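Local atomic coordinates of lectin (Polyandrocarpa misakiensis, PDB entry 1BYF), a protein that binds galactose through calcium as a homodimeric C-type lectin and serves in the animal's defence against microorganisms. Residues A[3-8]-A[116-121]. Sequence-based numbering, arbitrary orientation.
Sequences YEILFS and RVICEK
In the C-type lectin fold the first and last strands lie side by side, so the two chain ends meet, and here strands 3-8 and 116-121 form that antiparallel pair, their axes 164° apart. Leu6 and Cys119 sit at its middle as a hydrogen-bonded pair: Leu6 N gives to Cys119 O at 2.8 Å, and Cys119 N returns a bond of the same length to Leu6 O. Glu4 and Lys121 repeat this pair of hydrogen bonds on one flank. On the other, Ser8 N reaches Val117 O at 2.9 Å, while the return bond from Val117 N to Ser8 O is weak.

The side chains of Ile5, Phe7, Ile118 and Glu120 share one face; helix 36-49 packs on the first three. Phe7 and Ile118 run side by side, ring atom CD2 of Phe7 lying 3.9 Å from Ile118 CG1. The branch methyl CG2 of Ile118 instead meets CG2 of Ile5, 4.0 Å away, both being anti to their own backbone N. Ile5 turns CD1 onto Glu120 CB at 3.8 Å. Beyond it, the Tyr3 ring runs alongside the Glu120 carboxylate, their planes 53° apart, with Tyr3 CE2 3.8 Å from Glu120 OE2. Both polar ends converge on the hydroxyl of Ser31, and Glu120 OE1 also accepts from the backbone N of Ser30 and Ala32; this buried carboxylate is therefore well satisfied and probably ionised.

On the opposite face Cys119 is disulfide-bonded to Cys21 of helix 14-22, and Glu4 OE1 rests 3.7 Å from Lys121 CD, in the lysine's aliphatic part. Strand 3-8 also pairs antiparallel with a strand of the second subunit, whose Tyr20 hydrogen-bonds Glu4 OE2. The main-chain bonds to 116-121 thus join the terminal strands into a sheet that continues through the dimer interface.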
loop_
_atom_site.group_PDB
_atom_site.type_symbol
_atom_site.label_atom_id
_atom_site.label_comp_id
_atom_site.label_asym_id
_atom_site.label_seq_id
_atom_site.Cartn_x
_atom_site.Cartn_y
_atom_site.Cartn_z
ATOM N N TYR A 3 -8.577 -6.970 -0.398
ATOM C CA TYR A 3 -8.047 -6.534 0.876
ATOM C C TYR A 3 -7.885 -5.025 1.009
ATOM O O TYR A 3 -7.993 -4.179 0.137
ATOM C CB TYR A 3 -6.602 -7.056 1.053
ATOM C CG TYR A 3 -6.408 -8.546 1.029
ATOM C CD1 TYR A 3 -6.168 -9.173 -0.188
ATOM C CD2 TYR A 3 -6.440 -9.320 2.180
ATOM C CE1 TYR A 3 -5.982 -10.544 -0.264
ATOM C CE2 TYR A 3 -6.261 -10.687 2.108
ATOM C CZ TYR A 3 -6.024 -11.291 0.896
ATOM O OH TYR A 3 -5.846 -12.657 0.885
ATOM N N GLU A 4 -7.476 -4.675 2.217
ATOM C CA GLU A 4 -7.005 -3.391 2.655
ATOM C C GLU A 4 -5.518 -3.655 3.001
ATOM O O GLU A 4 -5.273 -4.589 3.761
ATOM C CB GLU A 4 -7.666 -2.832 3.892
ATOM C CG GLU A 4 -8.943 -2.049 3.684
ATOM C CD GLU A 4 -9.585 -1.664 4.999
ATOM O OE1 GLU A 4 -8.945 -1.841 6.060
ATOM O OE2 GLU A 4 -10.724 -1.162 5.054
ATOM N N ILE A 5 -4.627 -2.906 2.389
ATOM C CA ILE A 5 -3.199 -3.101 2.646
ATOM C C ILE A 5 -2.596 -1.786 3.139
ATOM O O ILE A 5 -2.749 -0.749 2.500
ATOM C CB ILE A 5 -2.453 -3.573 1.393
ATOM C CG1 ILE A 5 -3.050 -4.878 0.860
ATOM C CG2 ILE A 5 -0.961 -3.725 1.665
ATOM C CD1 ILE A 5 -2.925 -6.076 1.780
ATOM N N LEU A 6 -1.944 -1.852 4.288
ATOM C CA LEU A 6 -1.326 -0.666 4.874
ATOM C C LEU A 6 0.192 -0.851 4.897
ATOM O O LEU A 6 0.659 -1.879 5.367
ATOM C CB LEU A 6 -1.874 -0.462 6.286
ATOM C CG LEU A 6 -1.153 0.545 7.186
ATOM C CD1 LEU A 6 -1.165 1.946 6.602
ATOM C CD2 LEU A 6 -1.802 0.585 8.567
ATOM N N PHE A 7 0.936 0.092 4.361
ATOM C CA PHE A 7 2.393 0.058 4.365
ATOM C C PHE A 7 2.857 1.185 5.295
ATOM O O PHE A 7 2.332 2.297 5.149
ATOM C CB PHE A 7 2.994 0.311 2.991
ATOM C CG PHE A 7 2.700 -0.695 1.921
ATOM C CD1 PHE A 7 1.572 -0.577 1.126
ATOM C CD2 PHE A 7 3.572 -1.747 1.688
ATOM C CE1 PHE A 7 1.313 -1.501 0.131
ATOM C CE2 PHE A 7 3.322 -2.672 0.693
ATOM C CZ PHE A 7 2.192 -2.553 -0.085
ATOM N N SER A 8 3.800 0.928 6.176
ATOM C CA SER A 8 4.276 1.987 7.062
ATOM C C SER A 8 5.797 2.093 7.062
ATOM O O SER A 8 6.508 1.092 7.151
ATOM C CB SER A 8 3.749 1.814 8.487
ATOM O OG SER A 8 4.364 2.786 9.328
ATOM N N ARG A 116 10.247 -2.226 8.508
ATOM C CA ARG A 116 8.977 -1.582 8.165
ATOM C C ARG A 116 7.846 -2.588 8.322
ATOM O O ARG A 116 8.074 -3.782 8.517
ATOM C CB ARG A 116 9.056 -0.972 6.769
ATOM C CG ARG A 116 9.856 0.326 6.718
ATOM C CD ARG A 116 10.092 0.777 5.285
ATOM N NE ARG A 116 10.550 2.156 5.198
ATOM C CZ ARG A 116 11.733 2.619 5.579
ATOM N NH1 ARG A 116 12.666 1.817 6.092
ATOM N NH2 ARG A 116 12.004 3.915 5.446
ATOM N N VAL A 117 6.618 -2.096 8.261
ATOM C CA VAL A 117 5.448 -2.924 8.502
ATOM C C VAL A 117 4.418 -2.877 7.381
ATOM O O VAL A 117 4.153 -1.838 6.782
ATOM C CB VAL A 117 4.777 -2.461 9.816
ATOM C CG1 VAL A 117 3.598 -3.363 10.182
ATOM C CG2 VAL A 117 5.792 -2.443 10.963
ATOM N N ILE A 118 3.820 -4.033 7.138
ATOM C CA ILE A 118 2.767 -4.216 6.161
ATOM C C ILE A 118 1.604 -4.937 6.849
ATOM O O ILE A 118 1.796 -6.037 7.369
ATOM C CB ILE A 118 3.186 -5.060 4.945
ATOM C CG1 ILE A 118 4.456 -4.471 4.328
ATOM C CG2 ILE A 118 2.059 -5.114 3.918
ATOM C CD1 ILE A 118 5.038 -5.325 3.219
ATOM N N CYS A 119 0.444 -4.292 6.851
ATOM C CA CYS A 119 -0.739 -4.884 7.446
ATOM C C CYS A 119 -1.791 -5.155 6.366
ATOM O O CYS A 119 -1.798 -4.503 5.319
ATOM C CB CYS A 119 -1.385 -3.978 8.489
ATOM S SG CYS A 119 -0.252 -3.271 9.692
ATOM N N GLU A 120 -2.662 -6.115 6.670
ATOM C CA GLU A 120 -3.742 -6.486 5.778
ATOM C C GLU A 120 -5.070 -6.605 6.533
ATOM O O GLU A 120 -5.131 -6.784 7.748
ATOM C CB GLU A 120 -3.481 -7.821 5.072
ATOM C CG GLU A 120 -3.597 -9.062 5.945
ATOM C CD GLU A 120 -3.571 -10.375 5.197
ATOM O OE1 GLU A 120 -2.670 -10.612 4.363
ATOM O OE2 GLU A 120 -4.466 -11.229 5.440
ATOM N N LYS A 121 -6.141 -6.546 5.752
ATOM C CA LYS A 121 -7.486 -6.763 6.252
ATOM C C LYS A 121 -8.336 -7.249 5.073
ATOM O O LYS A 121 -8.558 -6.526 4.101
ATOM C CB LYS A 121 -8.122 -5.571 6.950
ATOM C CG LYS A 121 -9.514 -5.888 7.482
ATOM C CD LYS A 121 -10.151 -4.651 8.099
ATOM C CE LYS A 121 -11.662 -4.815 8.191
ATOM N NZ LYS A 121 -12.000 -6.086 8.898
#